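Local coordinates for uncharacterized protein AbaSI (Acinetobacter baumannii, PDB 4PAR) that acts as a restriction enzyme specific for 5-hydroxymethylcytosine in DNA, probably pairing a PD-(D/E)XK-type nuclease domain with an SRA-like domain that reads the modified base, at residues V50-T60 / N90-Q101. The protein carries 3 engineered substitutions. Sequence-based numbering, arbitrary orientation.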
ATOM      1  N   VAL F  50      -1.072  21.702 -11.507  1.00 51.85           N
ATOM      2  CA  VAL F  50      -0.457  22.876 -12.129  1.00 58.07           C
ATOM      3  C   VAL F  50       0.413  23.649 -11.147  1.00 57.35           C
ATOM      4  O   VAL F  50       0.270  23.505  -9.936  1.00 63.31           O
ATOM      5  CB  VAL F  50      -1.509  23.822 -12.701  1.00 52.69           C
ATOM      6  CG1 VAL F  50      -2.370  23.086 -13.708  1.00 59.20           C
ATOM      7  CG2 VAL F  50      -2.360  24.390 -11.585  1.00 66.88           C
ATOM      8  N   ARG F  51       1.323  24.463 -11.668  1.00 69.25           N
ATOM      9  CA  ARG F  51       2.219  25.227 -10.804  1.00 75.87           C
ATOM     10  C   ARG F  51       1.939  26.712 -10.901  1.00 68.68           C
ATOM     11  O   ARG F  51       2.111  27.318 -11.959  1.00 69.25           O
ATOM     12  CB  ARG F  51       3.674  24.947 -11.158  1.00 68.35           C
ATOM     13  CG  ARG F  51       4.649  25.579 -10.206  1.00 74.44           C
ATOM     14  CD  ARG F  51       6.054  25.094 -10.480  1.00101.40           C
ATOM     15  NE  ARG F  51       6.186  23.651 -10.306  1.00 90.91           N
ATOM     16  CZ  ARG F  51       6.373  23.060  -9.131  1.00 89.31           C
ATOM     17  NH1 ARG F  51       6.437  23.788  -8.024  1.00 92.91           N
ATOM     18  NH2 ARG F  51       6.494  21.741  -9.063  1.00 87.23           N
ATOM     19  N   LEU F  52       1.501  27.289  -9.788  1.00 71.23           N
ATOM     20  CA  LEU F  52       1.154  28.702  -9.736  1.00 93.01           C
ATOM     21  C   LEU F  52       2.391  29.582  -9.751  1.00103.38           C
ATOM     22  O   LEU F  52       3.523  29.098  -9.808  1.00 82.07           O
ATOM     23  CB  LEU F  52       0.343  29.020  -8.483  1.00 76.62           C
ATOM     24  CG  LEU F  52      -0.897  28.210  -8.138  1.00 90.69           C
ATOM     25  CD1 LEU F  52      -1.490  28.768  -6.859  1.00 94.80           C
ATOM     26  CD2 LEU F  52      -1.901  28.268  -9.268  1.00 99.17           C
ATOM     27  N   SER F  53       2.161  30.886  -9.663  1.00101.57           N
ATOM     28  CA  SER F  53       3.242  31.864  -9.675  1.00101.42           C
ATOM     29  C   SER F  53       4.217  31.688  -8.534  1.00 96.17           C
ATOM     30  O   SER F  53       5.396  31.964  -8.694  1.00100.48           O
ATOM     31  CB  SER F  53       2.678  33.277  -9.620  1.00126.59           C
ATOM     32  OG  SER F  53       1.849  33.532 -10.744  1.00141.05           O
ATOM     33  N   ASN F  54       3.739  31.189  -7.402  1.00 95.73           N
ATOM     34  CA  ASN F  54       4.472  31.337  -6.145  1.00102.14           C
ATOM     35  C   ASN F  54       5.451  30.281  -5.662  1.00133.22           C
ATOM     36  O   ASN F  54       6.201  30.566  -4.737  1.00152.74           O
ATOM     37  CB  ASN F  54       3.470  31.536  -5.014  1.00103.53           C
ATOM     38  CG  ASN F  54       2.178  30.826  -5.277  1.00108.01           C
ATOM     39  OD1 ASN F  54       2.100  29.900  -6.101  1.00111.55           O
ATOM     40  ND2 ASN F  54       1.153  31.236  -4.570  1.00 97.54           N
ATOM     41  N   LYS F  55       5.513  29.145  -6.364  1.00121.24           N
ATOM     42  CA  LYS F  55       5.995  27.835  -5.892  1.00124.04           C
ATOM     43  C   LYS F  55       4.908  26.901  -5.355  1.00122.56           C
ATOM     44  O   LYS F  55       5.191  25.757  -5.032  1.00122.81           O
ATOM     45  CB  LYS F  55       7.025  27.914  -4.761  1.00126.43           C
ATOM     46  CG  LYS F  55       6.401  28.030  -3.355  1.00130.69           C
ATOM     47  CD  LYS F  55       7.453  28.008  -2.272  1.00148.97           C
ATOM     48  CE  LYS F  55       6.866  28.290  -0.869  1.00156.35           C
ATOM     49  NZ  LYS F  55       6.602  29.724  -0.534  1.00155.66           N
ATOM     50  N   LYS F  56       3.671  27.368  -5.209  1.00 89.61           N
ATOM     51  CA  LYS F  56       2.638  26.500  -4.657  1.00 98.43           C
ATOM     52  C   LYS F  56       2.068  25.587  -5.737  1.00 97.85           C
ATOM     53  O   LYS F  56       2.016  25.959  -6.911  1.00 97.30           O
ATOM     54  CB  LYS F  56       1.497  27.311  -4.001  1.00103.78           C
ATOM     55  CG  LYS F  56       1.875  27.950  -2.665  1.00115.73           C
ATOM     56  CD  LYS F  56       0.723  28.774  -2.086  1.00121.94           C
ATOM     57  CE  LYS F  56      -0.534  27.938  -1.942  1.00119.60           C
ATOM     58  NZ  LYS F  56      -1.659  28.728  -1.376  1.00125.01           N
ATOM     59  N   ILE F  57       1.646  24.385  -5.348  1.00 96.80           N
ATOM     60  CA  ILE F  57       1.083  23.438  -6.314  1.00 81.09           C
ATOM     61  C   ILE F  57      -0.439  23.421  -6.236  1.00 83.84           C
ATOM     62  O   ILE F  57      -1.016  23.222  -5.169  1.00 94.33           O
ATOM     63  CB  ILE F  57       1.617  22.013  -6.098  1.00 81.45           C
ATOM     64  CG1 ILE F  57       3.146  22.024  -6.021  1.00 84.13           C
ATOM     65  CG2 ILE F  57       1.139  21.085  -7.216  1.00 63.14           C
ATOM     66  CD1 ILE F  57       3.747  20.680  -5.709  1.00 87.02           C
ATOM     67  N   ALA F  58      -1.075  23.619  -7.384  1.00 74.01           N
ATOM     68  CA  ALA F  58      -2.525  23.681  -7.479  1.00 60.26           C
ATOM     69  C   ALA F  58      -3.046  22.569  -8.369  1.00 63.52           C
ATOM     70  O   ALA F  58      -2.269  21.765  -8.878  1.00 85.65           O
ATOM     71  CB  ALA F  58      -2.953  25.026  -8.014  1.00 69.48           C
ATOM     72  N   LEU F  59      -4.361  22.514  -8.556  1.00 75.30           N
ATOM     73  CA  LEU F  59      -4.944  21.523  -9.456  1.00 76.99           C
ATOM     74  C   LEU F  59      -6.242  22.000 -10.085  1.00 75.90           C
ATOM     75  O   LEU F  59      -7.005  22.752  -9.479  1.00 75.89           O
ATOM     76  CB  LEU F  59      -5.179  20.200  -8.723  1.00 74.17           C
ATOM     77  CG  LEU F  59      -5.965  20.189  -7.414  1.00 93.07           C
ATOM     78  CD1 LEU F  59      -7.465  20.166  -7.650  1.00 95.34           C
ATOM     79  CD2 LEU F  59      -5.536  18.988  -6.593  1.00113.67           C
ATOM     80  N   THR F  60      -6.492  21.552 -11.309  1.00 73.86           N
ATOM     81  CA  THR F  60      -7.730  21.899 -11.984  1.00 62.14           C
ATOM     82  C   THR F  60      -8.538  20.644 -12.282  1.00 55.58           C
ATOM     83  O   THR F  60      -7.979  19.578 -12.542  1.00 66.57           O
ATOM     84  CB  THR F  60      -7.468  22.679 -13.280  1.00 56.49           C
ATOM     85  OG1 THR F  60      -6.498  21.983 -14.068  1.00 81.49           O
ATOM     86  CG2 THR F  60      -6.932  24.045 -12.952  1.00 47.78           C
ATOM     87  N   ASN F  90      -5.456  34.016  -6.176  1.00122.84           N
ATOM     88  CA  ASN F  90      -4.200  34.046  -6.914  1.00113.01           C
ATOM     89  C   ASN F  90      -4.364  34.842  -8.203  1.00106.03           C
ATOM     90  O   ASN F  90      -5.330  35.591  -8.348  1.00120.34           O
ATOM     91  CB  ASN F  90      -3.711  32.628  -7.218  1.00107.08           C
ATOM     92  CG  ASN F  90      -3.538  31.789  -5.963  1.00105.62           C
ATOM     93  OD1 ASN F  90      -2.743  32.121  -5.079  1.00103.53           O
ATOM     94  ND2 ASN F  90      -4.284  30.691  -5.880  1.00 96.89           N
ATOM     95  N   GLN F  91      -3.406  34.709  -9.117  1.00 94.93           N
ATOM     96  CA  GLN F  91      -3.478  35.380 -10.415  1.00 95.43           C
ATOM     97  C   GLN F  91      -4.784  35.038 -11.122  1.00104.90           C
ATOM     98  O   GLN F  91      -5.326  33.945 -10.947  1.00108.95           O
ATOM     99  CB  GLN F  91      -2.284  34.997 -11.297  1.00 94.16           C
ATOM    100  CG  GLN F  91      -0.953  35.576 -10.842  1.00 96.40           C
ATOM    101  CD  GLN F  91      -0.949  37.095 -10.863  1.00118.48           C
ATOM    102  OE1 GLN F  91      -0.893  37.744  -9.817  1.00118.58           O
ATOM    103  NE2 GLN F  91      -1.016  37.670 -12.061  1.00115.10           N
ATOM    104  N   ILE F  92      -5.289  35.995 -11.898  1.00116.78           N
ATOM    105  CA  ILE F  92      -6.624  35.918 -12.491  1.00126.87           C
ATOM    106  C   ILE F  92      -6.853  34.627 -13.292  1.00130.08           C
ATOM    107  O   ILE F  92      -7.941  34.045 -13.254  1.00125.16           O
ATOM    108  CB  ILE F  92      -6.890  37.167 -13.388  1.00137.50           C
ATOM    109  CG1 ILE F  92      -8.301  37.139 -13.982  1.00134.62           C
ATOM    110  CG2 ILE F  92      -5.826  37.313 -14.474  1.00137.50           C
ATOM    111  CD1 ILE F  92      -8.666  38.405 -14.736  1.00137.37           C
ATOM    112  N   ASP F  93      -5.814  34.173 -13.986  1.00128.98           N
ATOM    113  CA  ASP F  93      -5.887  32.983 -14.831  1.00124.21           C
ATOM    114  C   ASP F  93      -5.436  31.701 -14.121  1.00115.98           C
ATOM    115  O   ASP F  93      -5.227  30.671 -14.763  1.00118.64           O
ATOM    116  CB  ASP F  93      -5.082  33.197 -16.114  1.00126.82           C
ATOM    117  CG  ASP F  93      -5.977  33.474 -17.316  1.00119.26           C
ATOM    118  OD1 ASP F  93      -7.006  32.776 -17.463  1.00 98.05           O
ATOM    119  OD2 ASP F  93      -5.661  34.392 -18.104  1.00113.97           O
ATOM    120  N   GLU F  94      -5.249  31.776 -12.807  1.00 95.61           N
ATOM    121  CA  GLU F  94      -4.806  30.618 -12.037  1.00 83.13           C
ATOM    122  C   GLU F  94      -5.925  30.102 -11.128  1.00 86.73           C
ATOM    123  O   GLU F  94      -6.800  30.868 -10.729  1.00108.06           O
ATOM    124  CB  GLU F  94      -3.575  30.983 -11.208  1.00 98.16           C
ATOM    125  CG  GLU F  94      -2.408  31.489 -12.029  1.00 99.27           C
ATOM    126  CD  GLU F  94      -1.196  31.796 -11.175  1.00109.15           C
ATOM    127  OE1 GLU F  94      -1.338  31.798  -9.934  1.00116.34           O
ATOM    128  OE2 GLU F  94      -0.107  32.032 -11.742  1.00115.16           O
ATOM    129  N   PRO F  95      -5.907  28.795 -10.808  1.00 81.01           N
ATOM    130  CA  PRO F  95      -6.990  28.188 -10.022  1.00 79.60           C
ATOM    131  C   PRO F  95      -7.130  28.770  -8.618  1.00 74.89           C
ATOM    132  O   PRO F  95      -6.201  29.390  -8.106  1.00 80.52           O
ATOM    133  CB  PRO F  95      -6.586  26.712  -9.953  1.00 56.32           C
ATOM    134  CG  PRO F  95      -5.125  26.704 -10.200  1.00 56.90           C
ATOM    135  CD  PRO F  95      -4.881  27.803 -11.173  1.00 67.89           C
ATOM    136  N   LEU F  96      -8.298  28.585  -8.016  1.00 73.70           N
ATOM    137  CA  LEU F  96      -8.555  29.089  -6.670  1.00 83.78           C
ATOM    138  C   LEU F  96      -8.120  28.094  -5.594  1.00 77.81           C
ATOM    139  O   LEU F  96      -7.967  28.454  -4.426  1.00 76.99           O
ATOM    140  CB  LEU F  96     -10.042  29.414  -6.497  1.00 77.50           C
ATOM    141  CG  LEU F  96     -10.646  30.704  -7.060  1.00 77.41           C
ATOM    142  CD1 LEU F  96      -9.801  31.318  -8.153  1.00 92.75           C
ATOM    143  CD2 LEU F  96     -12.049  30.430  -7.578  1.00 73.62           C
ATOM    144  N   TYR F  97      -7.912  26.842  -5.991  1.00 65.34           N
ATOM    145  CA  TYR F  97      -7.653  25.781  -5.024  1.00 66.79           C
ATOM    146  C   TYR F  97      -6.222  25.306  -5.113  1.00 66.35           C
ATOM    147  O   TYR F  97      -5.738  24.993  -6.198  1.00 66.40           O
ATOM    148  CB  TYR F  97      -8.591  24.594  -5.245  1.00 73.88           C
ATOM    149  CG  TYR F  97     -10.061  24.912  -5.125  1.00 82.59           C
ATOM    150  CD1 TYR F  97     -10.767  25.416  -6.207  1.00 91.03           C
ATOM    151  CD2 TYR F  97     -10.748  24.692  -3.936  1.00 77.97           C
ATOM    152  CE1 TYR F  97     -12.110  25.701  -6.113  1.00 80.20           C
ATOM    153  CE2 TYR F  97     -12.095  24.974  -3.831  1.00 88.81           C
ATOM    154  CZ  TYR F  97     -12.771  25.480  -4.926  1.00 88.20           C
ATOM    155  OH  TYR F  97     -14.111  25.770  -4.849  1.00 90.11           O
ATOM    156  N   SER F  98      -5.554  25.232  -3.968  1.00 70.11           N
ATOM    157  CA  SER F  98      -4.149  24.854  -3.940  1.00 72.31           C
ATOM    158  C   SER F  98      -3.883  23.794  -2.878  1.00 84.65           C
ATOM    159  O   SER F  98      -4.793  23.367  -2.180  1.00107.39           O
ATOM    160  CB  SER F  98      -3.281  26.084  -3.692  1.00 86.58           C
ATOM    161  OG  SER F  98      -3.718  26.780  -2.540  1.00 92.46           O
ATOM    162  N   ILE F  99      -2.631  23.367  -2.767  1.00 73.86           N
ATOM    163  CA  ILE F  99      -2.252  22.352  -1.796  1.00 76.49           C
ATOM    164  C   ILE F  99      -1.288  22.951  -0.786  1.00 89.49           C
ATOM    165  O   ILE F  99      -0.463  23.791  -1.142  1.00108.61           O
ATOM    166  CB  ILE F  99      -1.589  21.144  -2.478  1.00 76.78           C
ATOM    167  CG1 ILE F  99      -2.372  20.743  -3.725  1.00 76.32           C
ATOM    168  CG2 ILE F  99      -1.465  19.977  -1.515  1.00 87.84           C
ATOM    169  CD1 ILE F  99      -3.813  20.374  -3.444  1.00 92.62           C
ATOM    170  N   SER F 100      -1.389  22.527   0.470  1.00 88.76           N
ATOM    171  CA  SER F 100      -0.447  22.977   1.493  1.00101.03           C
ATOM    172  C   SER F 100       0.982  22.602   1.111  1.00110.20           C
ATOM    173  O   SER F 100       1.228  21.499   0.619  1.00111.39           O
ATOM    174  CB  SER F 100      -0.810  22.387   2.858  1.00117.47           C
ATOM    175  OG  SER F 100      -1.337  21.077   2.727  1.00116.87           O
ATOM    176  N   GLN F 101       1.915  23.527   1.332  1.00131.57           N
ATOM    177  CA  GLN F 101       3.320  23.335   0.960  1.00144.95           C
ATOM    178  C   GLN F 101       3.917  22.068   1.559  1.00154.36           C
ATOM    179  O   GLN F 101       4.835  21.480   0.990  1.00152.41           O
ATOM    180  CB  GLN F 101       4.160  24.544   1.381  1.00149.74           C
ATOM    181  CG  GLN F 101       4.020  25.766   0.481  1.00154.22           C
ATOM    182  CD  GLN F 101       2.742  26.555   0.730  1.00162.68           C
ATOM    183  OE1 GLN F 101       1.700  25.992   1.068  1.00157.13           O
ATOM    184  NE2 GLN F 101       2.822  27.870   0.567  1.00170.09           N
TER
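The carboxylate of Glu-94 lies between two aliphatic covers: Leu-52 meets one face, with CB and CD2 each 3.6 Å from Glu-94 OE1, while CG of Gln-91, at the start of the same beta turn, sits over the other. Its edge is polar. Ser-53 OG donates to Glu-94 OE2 at 2.7 Å from the syn side, 22° out of plane, and Ser-53 N adds a weak bond. The Glu-94 chain is extended (chi2 -178°), which carries the carboxylate out to the turn between strands 45-51 and 57-64. The amide of Asn-90 divides its surfaces similarly: Leu-52 CD1 packs on a face, 3.5 Å from Asn-90 ND2, whereas the in-plane N-H of ND2 holds Pro-95 O. The Pro-95 ring packs on Leu-52 CD2, Ala-58 CB and Val-50 CG2.

Farther along, strands 57-64 and 97-99 meet at a single bridge, Ala-58 with Ser-98, beside the bond from Ile-99 N to Ile-57 O at 2.9 Å. Lys-56 CG rests over a face of the Gln-101 amide, 3.4 Å from NE2; a bend at chi3 (56°) turns Lys-56 NZ to Ser-98 OG at 3.1 Å, and Glu-86 completes its grip with a salt bridge. Leu-59 CD2 and Ile-99 CD1 touch beside Met-85.

The pair illustrates how the two-stranded antiparallel sheet 85-87/97-99 is fastened to the central sheet of the PvuRts1I-like, probably nuclease, domain: one backbone bridge, a proline-centred apolar patch and two polar contacts, at Ser-53/Glu-94 and Lys-56/Ser-98. Burial would tend to raise the pKa of Glu-94, and the Ser-53 OG bond, with the weak one from Ser-53 N, probably offsets this partly.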